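Local coordinates for protein glycosyl transferase family 8 (Streptococcus pneumoniae, PDB 5GVV) that transfers galactose from UDP-galactose to the terminal glucose of the already glycosylated serine-rich repeat protein PsrP, as the third step of its O-glycosylation, at residues A[12-17]-A[42-47]. Sequence-based numbering, arbitrary orientation.
Sequences GDYAYI and DIPQEW. With UDP (uridine-5'-diphosphate), chain D.
With CG swung anti to the backbone N (chi1 -169°), Tyr14 sends its ring out to Pro44, while chi1 of 63° turns the Asp42 carboxylate back toward the start of the 3-10 turn. Pro44 CD sits 3.3 Å from the centroid of the Tyr14 ring, almost on the ring normal, a CH-pi contact suited to proline, whose CD is bonded to the ring nitrogen and carries slightly polarised C-H bonds. Asp42 OD1 accepts the Tyr14 backbone N-H at 2.9 Å, on the syn side but 33° out of the carboxylate plane. Asp42 OD2 accepts a hydrogen bond from a water at 2.6 Å; the same water donates to Asp13 OD2 and accepts from Ala15 N, so one molecule bridges two nearby acids. Asp13 in turn reads the uracil of UDP: Asp13 OD1 accepts a hydrogen bond from UDP N3 at 2.7 Å, and the Asp13 backbone N donates to UDP O2. Asp42 is thus a second-shell residue behind the nucleotide site. Deeper in, the apolar end of Ile17 suits a buried place between Ile43 CD1 and the flat indole of Trp47, its CD1 lying 3.8 Å from the centroid of the six-membered ring. Tyr14 OH hydrogen-bonds to Trp235 O and Arg18 NH1 of the second subunit. The contact joins the loop after strand 6-11 and the first residue of helix 17-30 to the turn after the adjacent parallel strand 34-40 and the start of helix 45-57, in the nucleotide-binding half of the GT-A fold.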
ATOM      1  N   GLY A  12       5.243 -12.735  -2.992  1.00 16.22           N
ATOM      2  CA  GLY A  12       4.082 -11.910  -3.263  1.00 16.60           C
ATOM      3  C   GLY A  12       4.309 -10.858  -4.326  1.00 18.37           C
ATOM      4  O   GLY A  12       5.451 -10.483  -4.612  1.00 18.76           O
ATOM      5  N   ASP A  13       3.216 -10.383  -4.917  1.00 16.55           N
ATOM      6  CA  ASP A  13       3.294  -9.344  -5.942  1.00 20.43           C
ATOM      7  C   ASP A  13       3.135  -7.955  -5.332  1.00 16.42           C
ATOM      8  O   ASP A  13       2.797  -7.822  -4.153  1.00 14.89           O
ATOM      9  CB  ASP A  13       2.236  -9.576  -7.029  1.00 19.72           C
ATOM     10  CG  ASP A  13       0.813  -9.535  -6.488  1.00 24.55           C
ATOM     11  OD1 ASP A  13       0.584  -9.981  -5.343  1.00 26.11           O
ATOM     12  OD2 ASP A  13      -0.084  -9.057  -7.215  1.00 31.90           O
ATOM     13  N   TYR A  14       3.371  -6.930  -6.151  1.00 15.54           N
ATOM     14  CA  TYR A  14       3.300  -5.533  -5.731  1.00 13.79           C
ATOM     15  C   TYR A  14       1.907  -5.172  -5.219  1.00 14.61           C
ATOM     16  O   TYR A  14       1.761  -4.333  -4.334  1.00 10.69           O
ATOM     17  CB  TYR A  14       3.661  -4.643  -6.926  1.00 14.16           C
ATOM     18  CG  TYR A  14       3.899  -3.173  -6.629  1.00 11.64           C
ATOM     19  CD1 TYR A  14       4.258  -2.729  -5.362  1.00 13.42           C
ATOM     20  CD2 TYR A  14       3.779  -2.228  -7.639  1.00 15.32           C
ATOM     21  CE1 TYR A  14       4.479  -1.368  -5.115  1.00 12.05           C
ATOM     22  CE2 TYR A  14       3.992  -0.884  -7.403  1.00 13.10           C
ATOM     23  CZ  TYR A  14       4.341  -0.459  -6.145  1.00 13.10           C
ATOM     24  OH  TYR A  14       4.556   0.888  -5.940  1.00 13.22           O
ATOM     25  N   ALA A  15       0.881  -5.802  -5.781  1.00 15.32           N
ATOM     26  CA  ALA A  15      -0.491  -5.506  -5.383  1.00 17.84           C
ATOM     27  C   ALA A  15      -0.733  -5.937  -3.943  1.00 18.01           C
ATOM     28  O   ALA A  15      -1.655  -5.453  -3.290  1.00 17.46           O
ATOM     29  CB  ALA A  15      -1.479  -6.185  -6.320  1.00 18.06           C
ATOM     30  N   TYR A  16       0.104  -6.852  -3.461  1.00 15.44           N
ATOM     31  CA  TYR A  16       0.001  -7.371  -2.103  1.00 13.06           C
ATOM     32  C   TYR A  16       1.054  -6.717  -1.202  1.00 13.03           C
ATOM     33  O   TYR A  16       1.312  -7.192  -0.094  1.00 11.51           O
ATOM     34  CB  TYR A  16       0.225  -8.888  -2.136  1.00 16.43           C
ATOM     35  CG  TYR A  16      -0.734  -9.724  -1.312  1.00 22.53           C
ATOM     36  CD1 TYR A  16      -2.086  -9.797  -1.631  1.00 23.69           C
ATOM     37  CD2 TYR A  16      -0.277 -10.477  -0.238  1.00 21.08           C
ATOM     38  CE1 TYR A  16      -2.960 -10.584  -0.883  1.00 24.17           C
ATOM     39  CE2 TYR A  16      -1.143 -11.262   0.515  1.00 21.99           C
ATOM     40  CZ  TYR A  16      -2.479 -11.310   0.187  1.00 20.08           C
ATOM     41  OH  TYR A  16      -3.334 -12.095   0.932  1.00 21.65           O
ATOM     42  N   ILE A  17       1.660  -5.623  -1.661  1.00 11.01           N
ATOM     43  CA  ILE A  17       2.763  -5.014  -0.911  1.00 11.77           C
ATOM     44  C   ILE A  17       2.395  -4.594   0.524  1.00 10.98           C
ATOM     45  O   ILE A  17       3.235  -4.691   1.430  1.00 10.86           O
ATOM     46  CB  ILE A  17       3.410  -3.833  -1.687  1.00 12.50           C
ATOM     47  CG1 ILE A  17       4.783  -3.488  -1.101  1.00  9.98           C
ATOM     48  CG2 ILE A  17       2.488  -2.613  -1.691  1.00 11.70           C
ATOM     49  CD1 ILE A  17       5.844  -4.567  -1.341  1.00 13.38           C
ATOM     50  N   ASP A  42       7.205  -7.930  -9.745  1.00 16.24           N
ATOM     51  CA  ASP A  42       6.932  -6.539 -10.096  1.00 15.15           C
ATOM     52  C   ASP A  42       7.098  -5.512  -8.977  1.00 15.24           C
ATOM     53  O   ASP A  42       6.653  -4.376  -9.123  1.00 16.55           O
ATOM     54  CB  ASP A  42       5.523  -6.431 -10.687  1.00 16.54           C
ATOM     55  CG  ASP A  42       4.439  -6.831  -9.693  1.00 16.69           C
ATOM     56  OD1 ASP A  42       4.747  -7.511  -8.684  1.00 14.46           O
ATOM     57  OD2 ASP A  42       3.271  -6.466  -9.928  1.00 20.03           O
ATOM     58  N   ILE A  43       7.737  -5.887  -7.872  1.00 14.15           N
ATOM     59  CA  ILE A  43       7.961  -4.927  -6.790  1.00 14.09           C
ATOM     60  C   ILE A  43       9.078  -3.936  -7.143  1.00 15.07           C
ATOM     61  O   ILE A  43      10.189  -4.340  -7.512  1.00 15.00           O
ATOM     62  CB  ILE A  43       8.241  -5.621  -5.441  1.00 13.59           C
ATOM     63  CG1 ILE A  43       7.084  -6.555  -5.068  1.00 13.70           C
ATOM     64  CG2 ILE A  43       8.434  -4.593  -4.331  1.00 12.61           C
ATOM     65  CD1 ILE A  43       7.302  -7.302  -3.759  1.00 12.66           C
ATOM     66  N   PRO A  44       8.776  -2.630  -7.048  1.00 12.39           N
ATOM     67  CA  PRO A  44       9.718  -1.557  -7.390  1.00 12.10           C
ATOM     68  C   PRO A  44      11.011  -1.600  -6.585  1.00 11.44           C
ATOM     69  O   PRO A  44      10.984  -1.890  -5.387  1.00  8.45           O
ATOM     70  CB  PRO A  44       8.930  -0.292  -7.049  1.00 12.05           C
ATOM     71  CG  PRO A  44       7.508  -0.677  -7.288  1.00 11.36           C
ATOM     72  CD  PRO A  44       7.420  -2.102  -6.794  1.00 13.07           C
ATOM     73  N   GLN A  45      12.125  -1.295  -7.245  1.00  9.45           N
ATOM     74  CA  GLN A  45      13.446  -1.366  -6.633  1.00  9.78           C
ATOM     75  C   GLN A  45      13.611  -0.403  -5.456  1.00  9.91           C
ATOM     76  O   GLN A  45      14.362  -0.693  -4.518  1.00  9.26           O
ATOM     77  CB  GLN A  45      14.517  -1.071  -7.687  1.00 10.90           C
ATOM     78  CG  GLN A  45      14.733  -2.196  -8.699  1.00 11.99           C
ATOM     79  CD  GLN A  45      15.453  -1.722  -9.945  1.00 13.60           C
ATOM     80  OE1 GLN A  45      14.882  -1.002 -10.766  1.00 14.45           O
ATOM     81  NE2 GLN A  45      16.713  -2.116 -10.091  1.00 12.42           N
ATOM     82  N   GLU A  46      12.921   0.736  -5.517  1.00  8.97           N
ATOM     83  CA  GLU A  46      12.996   1.751  -4.469  1.00  9.32           C
ATOM     84  C   GLU A  46      12.511   1.215  -3.129  1.00 11.40           C
ATOM     85  O   GLU A  46      13.047   1.567  -2.072  1.00 12.53           O
ATOM     86  CB  GLU A  46      12.164   2.985  -4.844  1.00 12.00           C
ATOM     87  CG  GLU A  46      12.752   3.836  -5.970  1.00 10.99           C
ATOM     88  CD  GLU A  46      12.355   3.355  -7.349  1.00 11.30           C
ATOM     89  OE1 GLU A  46      11.725   2.284  -7.460  1.00 11.92           O
ATOM     90  OE2 GLU A  46      12.671   4.056  -8.332  1.00 14.59           O
ATOM     91  N   TRP A  47      11.483   0.378  -3.173  1.00 10.00           N
ATOM     92  CA  TRP A  47      10.962  -0.239  -1.960  1.00 12.12           C
ATOM     93  C   TRP A  47      12.027  -1.141  -1.351  1.00 11.07           C
ATOM     94  O   TRP A  47      12.309  -1.054  -0.156  1.00  9.91           O
ATOM     95  CB  TRP A  47       9.684  -1.029  -2.262  1.00  8.97           C
ATOM     96  CG  TRP A  47       9.039  -1.631  -1.031  1.00 10.99           C
ATOM     97  CD1 TRP A  47       8.136  -1.034  -0.193  1.00 14.27           C
ATOM     98  CD2 TRP A  47       9.258  -2.945  -0.509  1.00 11.72           C
ATOM     99  NE1 TRP A  47       7.781  -1.902   0.820  1.00 11.16           N
ATOM    100  CE2 TRP A  47       8.462  -3.082   0.646  1.00 12.09           C
ATOM    101  CE3 TRP A  47      10.054  -4.021  -0.910  1.00 13.30           C
ATOM    102  CZ2 TRP A  47       8.437  -4.255   1.407  1.00 13.57           C
ATOM    103  CZ3 TRP A  47      10.028  -5.186  -0.155  1.00 14.64           C
ATOM    104  CH2 TRP A  47       9.224  -5.292   0.989  1.00 12.86           C
TER
HETATM  105  N1  UDP D 502      -0.591 -13.732  -2.814  1.00 27.81           N
HETATM  106  C2  UDP D 502      -0.159 -12.585  -3.452  1.00 25.27           C
HETATM  107  N3  UDP D 502      -1.064 -11.720  -4.038  1.00 25.22           N
HETATM  108  C4  UDP D 502      -2.415 -12.003  -3.990  1.00 29.07           C
HETATM  109  C5  UDP D 502      -2.849 -13.159  -3.343  1.00 28.52           C
HETATM  110  C6  UDP D 502      -1.916 -14.076  -2.860  1.00 27.23           C
HETATM  111  O2  UDP D 502       1.043 -12.337  -3.496  1.00 25.44           O
HETATM  112  O4  UDP D 502      -3.223 -11.227  -4.511  1.00 23.68           O
HETATM  113  C1' UDP D 502       0.408 -14.632  -2.197  1.00 28.47           C
HETATM  114  C2' UDP D 502       0.622 -14.229  -0.746  1.00 26.04           C
HETATM  115  O2' UDP D 502       1.961 -14.457  -0.366  1.00 25.45           O
HETATM  116  C3' UDP D 502      -0.270 -15.181   0.019  1.00 24.65           C
HETATM  117  C4' UDP D 502      -0.217 -16.431  -0.850  1.00 29.91           C
HETATM  118  O4' UDP D 502      -0.067 -15.968  -2.181  1.00 30.58           O
HETATM  119  O3' UDP D 502       0.225 -15.404   1.322  1.00 23.97           O
HETATM  120  C5' UDP D 502      -1.466 -17.298  -0.711  1.00 28.80           C
HETATM  121  O5' UDP D 502      -2.585 -16.454  -0.544  1.00 27.47           O
HETATM  122  PA  UDP D 502      -3.486 -16.617   0.774  1.00 25.16           P
HETATM  123  O1A UDP D 502      -2.594 -16.369   1.926  1.00 17.64           O
HETATM  124  O2A UDP D 502      -4.631 -15.677   0.745  1.00 25.77           O
HETATM  125  O3A UDP D 502      -4.009 -18.147   0.752  1.00 30.19           O
HETATM  126  PB  UDP D 502      -4.518 -18.926   2.073  1.00 28.27           P
HETATM  127  O1B UDP D 502      -4.611 -20.380   1.804  1.00 31.12           O
HETATM  128  O2B UDP D 502      -5.870 -18.425   2.413  1.00 21.93           O
HETATM  129  O3B UDP D 502      -3.587 -18.676   3.200  1.00 19.02           O
HETATM  130  O   HOH W   1       1.057  -6.964  -8.737  1.00 20.27           O